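Long-range contact in dephospho-CoA kinase (Campylobacter jejuni subsp. jejuni serotype O:2, PDB 4ZO4), which probably catalyses the ATP-dependent phosphorylation of the 3'-hydroxyl group of dephospho-CoA, the last step of coenzyme A biosynthesis: residues 54-62 and 73-84. Sequence-based numbering, arbitrary orientation.
Sequences FSPFSLKNL and ILGEIVFNNKEA
The backbones of L62 and F57 run close to helix 71-80, with L62 CA 6.5 Å from I73 CA and F57 CA 6.7 Å from I77 CA, while F54 faces A84 at the start of helix 82-109. This is part of the helical region of the P-loop kinase fold, away from the ATP-binding loop: the end of helix 47-54 and a 3-10 turn pack across the junction of helices 71-80 and 82-109. No hydrogen bond joins the two segments, and apolar side chains carry most of the contact. F54 is a knob in a hole formed by L74, I77, V78 and A84, with L88 of helix 82-109 adding to the packing. L74 CD1 lies over one face of the F54 ring, 4.0 Å from the centroid, a CH-pi contact. At the ring edge, F54 CE1 comes within 3.4 Å of A84 O.

F57 offers a second flat surface, and alanine's single methyl, A84 CB, fits over the centre of one face, only 8° off the ring normal. The branched I77 reaches several neighbours: CG2 meets F57 CB at 3.7 Å, while CD1 lies by F54 O, S58 CB and L62 CD2. L62 CD2 also rests on L74 CB at 4.0 Å. S58 opens an ST turn, its OG accepting from K60 N; K60 CB lies near I73 CD1.

At the junction, N81 is the N-cap of helix 82-109, a place suited to asparagine because its carbonyl oxygen can accept from the first N-H groups of a helix. CG anti to the backbone N (chi1 -163°) sets the amide by F57 CD1 and CE1, its plane 69° from the ring, while OD1 accepts from A84 N and, weakly, E83 N. E83 OE2 forms a salt bridge with R161 NE, and OE1 a hydrogen bond with S164 OG, both of the second subunit; OE2 also lies 3.4 Å from F57 CZ, at the ring edge.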
loop_
_atom_site.group_PDB
_atom_site.type_symbol
_atom_site.label_atom_id
_atom_site.label_comp_id
_atom_site.label_asym_id
_atom_site.label_seq_id
_atom_site.Cartn_x
_atom_site.Cartn_y
_atom_site.Cartn_z
ATOM N N PHE A 54 7.543 -15.352 -15.409
ATOM C CA PHE A 54 6.406 -14.524 -15.865
ATOM C C PHE A 54 5.541 -15.083 -16.991
ATOM O O PHE A 54 4.381 -14.704 -17.118
ATOM C CB PHE A 54 6.905 -13.148 -16.257
ATOM C CG PHE A 54 7.307 -12.328 -15.090
ATOM C CD1 PHE A 54 6.357 -11.682 -14.330
ATOM C CD2 PHE A 54 8.624 -12.261 -14.702
ATOM C CE1 PHE A 54 6.716 -10.943 -13.221
ATOM C CE2 PHE A 54 8.990 -11.519 -13.601
ATOM C CZ PHE A 54 8.032 -10.869 -12.851
ATOM N N SER A 55 6.099 -15.954 -17.819
ATOM C CA SER A 55 5.333 -16.587 -18.890
ATOM C C SER A 55 3.996 -17.146 -18.416
ATOM O O SER A 55 3.013 -16.995 -19.133
ATOM C CB SER A 55 6.136 -17.678 -19.615
ATOM O OG SER A 55 6.452 -18.761 -18.763
ATOM N N PRO A 56 3.929 -17.748 -17.210
ATOM C CA PRO A 56 2.568 -18.202 -16.793
ATOM C C PRO A 56 1.492 -17.115 -16.591
ATOM O O PRO A 56 0.367 -17.450 -16.219
ATOM C CB PRO A 56 2.811 -18.941 -15.449
ATOM C CG PRO A 56 4.196 -18.608 -15.025
ATOM C CD PRO A 56 4.971 -18.230 -16.284
ATOM N N PHE A 57 1.835 -15.836 -16.780
ATOM C CA PHE A 57 0.862 -14.744 -16.658
ATOM C C PHE A 57 0.263 -14.328 -17.989
ATOM O O PHE A 57 -0.731 -13.599 -18.025
ATOM C CB PHE A 57 1.506 -13.523 -16.026
ATOM C CG PHE A 57 1.833 -13.699 -14.591
ATOM C CD1 PHE A 57 0.853 -13.547 -13.626
ATOM C CD2 PHE A 57 3.125 -13.994 -14.193
ATOM C CE1 PHE A 57 1.160 -13.694 -12.284
ATOM C CE2 PHE A 57 3.444 -14.130 -12.853
ATOM C CZ PHE A 57 2.462 -13.987 -11.900
ATOM N N SER A 58 0.880 -14.772 -19.077
ATOM C CA SER A 58 0.463 -14.383 -20.407
ATOM C C SER A 58 0.505 -15.592 -21.308
ATOM O O SER A 58 1.157 -16.584 -21.005
ATOM C CB SER A 58 1.384 -13.295 -20.952
ATOM O OG SER A 58 1.071 -12.988 -22.303
ATOM N N LEU A 59 -0.247 -15.506 -22.399
ATOM C CA LEU A 59 -0.172 -16.472 -23.490
ATOM C C LEU A 59 0.903 -16.015 -24.460
ATOM O O LEU A 59 1.388 -16.806 -25.269
ATOM C CB LEU A 59 -1.516 -16.578 -24.224
ATOM C CG LEU A 59 -2.726 -17.077 -23.419
ATOM C CD1 LEU A 59 -3.965 -17.161 -24.318
ATOM C CD2 LEU A 59 -2.451 -18.425 -22.745
ATOM N N LYS A 60 1.276 -14.738 -24.362
ATOM C CA LYS A 60 2.223 -14.130 -25.288
ATOM C C LYS A 60 3.627 -14.575 -24.951
ATOM O O LYS A 60 3.829 -15.415 -24.068
ATOM C CB LYS A 60 2.105 -12.601 -25.252
ATOM C CG LYS A 60 0.685 -12.086 -25.493
ATOM C CD LYS A 60 0.051 -12.646 -26.776
ATOM C CE LYS A 60 -1.451 -12.407 -26.832
ATOM N NZ LYS A 60 -2.217 -13.390 -26.016
ATOM N N ASN A 61 4.598 -14.046 -25.683
ATOM C CA ASN A 61 5.973 -14.386 -25.413
ATOM C C ASN A 61 6.656 -13.206 -24.801
ATOM O O ASN A 61 6.475 -12.074 -25.227
ATOM C CB ASN A 61 6.702 -14.836 -26.672
ATOM C CG ASN A 61 7.915 -15.690 -26.352
ATOM O OD1 ASN A 61 8.843 -15.241 -25.673
ATOM N ND2 ASN A 61 7.902 -16.936 -26.819
ATOM N N LEU A 62 7.430 -13.487 -23.768
ATOM C CA LEU A 62 8.235 -12.474 -23.144
ATOM C C LEU A 62 9.464 -12.219 -23.980
ATOM O O LEU A 62 9.834 -11.067 -24.184
ATOM C CB LEU A 62 8.623 -12.910 -21.745
ATOM C CG LEU A 62 7.520 -12.505 -20.788
ATOM C CD1 LEU A 62 7.650 -13.301 -19.504
ATOM C CD2 LEU A 62 7.562 -11.000 -20.519
ATOM N N ILE A 73 5.311 -6.007 -23.124
ATOM C CA ILE A 73 4.561 -7.098 -22.542
ATOM C C ILE A 73 4.806 -7.218 -21.027
ATOM O O ILE A 73 3.842 -7.288 -20.248
ATOM C CB ILE A 73 4.890 -8.422 -23.264
ATOM C CG1 ILE A 73 4.451 -8.333 -24.732
ATOM C CG2 ILE A 73 4.181 -9.602 -22.606
ATOM C CD1 ILE A 73 4.852 -9.525 -25.583
ATOM N N LEU A 74 6.067 -7.213 -20.595
ATOM C CA LEU A 74 6.359 -7.390 -19.170
ATOM C C LEU A 74 5.668 -6.322 -18.347
ATOM O O LEU A 74 5.083 -6.635 -17.294
ATOM C CB LEU A 74 7.855 -7.338 -18.885
ATOM C CG LEU A 74 8.264 -7.417 -17.408
ATOM C CD1 LEU A 74 8.076 -8.820 -16.872
ATOM C CD2 LEU A 74 9.713 -6.991 -17.254
ATOM N N GLY A 75 5.756 -5.066 -18.797
ATOM C CA GLY A 75 5.005 -3.981 -18.165
ATOM C C GLY A 75 3.477 -4.130 -18.204
ATOM O O GLY A 75 2.781 -3.700 -17.280
ATOM N N GLU A 76 2.934 -4.742 -19.254
ATOM C CA GLU A 76 1.500 -5.012 -19.275
ATOM C C GLU A 76 1.167 -6.047 -18.227
ATOM O O GLU A 76 0.123 -5.963 -17.578
ATOM C CB GLU A 76 1.032 -5.478 -20.653
ATOM C CG GLU A 76 1.126 -4.357 -21.694
ATOM C CD GLU A 76 0.759 -4.777 -23.116
ATOM O OE1 GLU A 76 0.874 -3.912 -24.015
ATOM O OE2 GLU A 76 0.372 -5.949 -23.339
ATOM N N ILE A 77 2.051 -7.024 -18.056
ATOM C CA ILE A 77 1.788 -8.085 -17.099
ATOM C C ILE A 77 1.713 -7.496 -15.691
ATOM O O ILE A 77 0.742 -7.718 -14.971
ATOM C CB ILE A 77 2.871 -9.178 -17.145
ATOM C CG1 ILE A 77 2.713 -10.050 -18.376
ATOM C CG2 ILE A 77 2.816 -10.047 -15.909
ATOM C CD1 ILE A 77 3.774 -11.119 -18.476
ATOM N N VAL A 78 2.738 -6.725 -15.327
ATOM C CA VAL A 78 2.853 -6.191 -13.967
ATOM C C VAL A 78 1.855 -5.050 -13.746
ATOM O O VAL A 78 1.480 -4.752 -12.619
ATOM C CB VAL A 78 4.312 -5.715 -13.594
ATOM C CG1 VAL A 78 5.244 -6.896 -13.463
ATOM C CG2 VAL A 78 4.855 -4.719 -14.600
ATOM N N PHE A 79 1.440 -4.388 -14.803
ATOM C CA PHE A 79 0.365 -3.424 -14.627
ATOM C C PHE A 79 -0.960 -4.172 -14.365
ATOM O O PHE A 79 -1.719 -3.784 -13.488
ATOM C CB PHE A 79 0.250 -2.484 -15.834
ATOM C CG PHE A 79 -0.912 -1.538 -15.739
ATOM C CD1 PHE A 79 -0.881 -0.448 -14.859
ATOM C CD2 PHE A 79 -2.063 -1.755 -16.506
ATOM C CE1 PHE A 79 -1.974 0.407 -14.752
ATOM C CE2 PHE A 79 -3.154 -0.900 -16.401
ATOM C CZ PHE A 79 -3.110 0.181 -15.522
ATOM N N ASN A 80 -1.211 -5.257 -15.091
ATOM C CA ASN A 80 -2.445 -6.059 -14.907
ATOM C C ASN A 80 -2.465 -7.021 -13.736
ATOM O O ASN A 80 -3.511 -7.581 -13.419
ATOM C CB ASN A 80 -2.714 -6.906 -16.145
ATOM C CG ASN A 80 -2.898 -6.071 -17.378
ATOM O OD1 ASN A 80 -3.346 -4.923 -17.309
ATOM N ND2 ASN A 80 -2.519 -6.626 -18.516
ATOM N N ASN A 81 -1.319 -7.245 -13.106
ATOM C CA ASN A 81 -1.232 -8.285 -12.099
ATOM C C ASN A 81 -0.383 -7.853 -10.937
ATOM O O ASN A 81 0.811 -7.542 -11.093
ATOM C CB ASN A 81 -0.665 -9.539 -12.737
ATOM C CG ASN A 81 -0.902 -10.752 -11.909
ATOM O OD1 ASN A 81 -0.282 -10.934 -10.858
ATOM N ND2 ASN A 81 -1.800 -11.607 -12.376
ATOM N N LYS A 82 -1.016 -7.828 -9.772
ATOM C CA LYS A 82 -0.391 -7.467 -8.501
ATOM C C LYS A 82 0.720 -8.453 -8.095
ATOM O O LYS A 82 1.762 -8.075 -7.573
ATOM C CB LYS A 82 -1.477 -7.407 -7.420
ATOM C CG LYS A 82 -1.186 -6.555 -6.192
ATOM C CD LYS A 82 -2.455 -6.380 -5.353
ATOM C CE LYS A 82 -2.214 -5.599 -4.064
ATOM N NZ LYS A 82 -3.482 -5.329 -3.322
ATOM N N GLU A 83 0.492 -9.720 -8.356
ATOM C CA GLU A 83 1.427 -10.753 -7.980
ATOM C C GLU A 83 2.658 -10.630 -8.846
ATOM O O GLU A 83 3.778 -10.810 -8.366
ATOM C CB GLU A 83 0.786 -12.145 -8.158
ATOM C CG GLU A 83 1.665 -13.314 -7.731
ATOM C CD GLU A 83 1.352 -14.614 -8.461
ATOM O OE1 GLU A 83 0.158 -14.913 -8.656
ATOM O OE2 GLU A 83 2.307 -15.338 -8.829
ATOM N N ALA A 84 2.458 -10.336 -10.129
ATOM C CA ALA A 84 3.579 -10.172 -11.072
ATOM C C ALA A 84 4.418 -8.992 -10.657
ATOM O O ALA A 84 5.628 -9.058 -10.633
ATOM C CB ALA A 84 3.074 -9.961 -12.468
#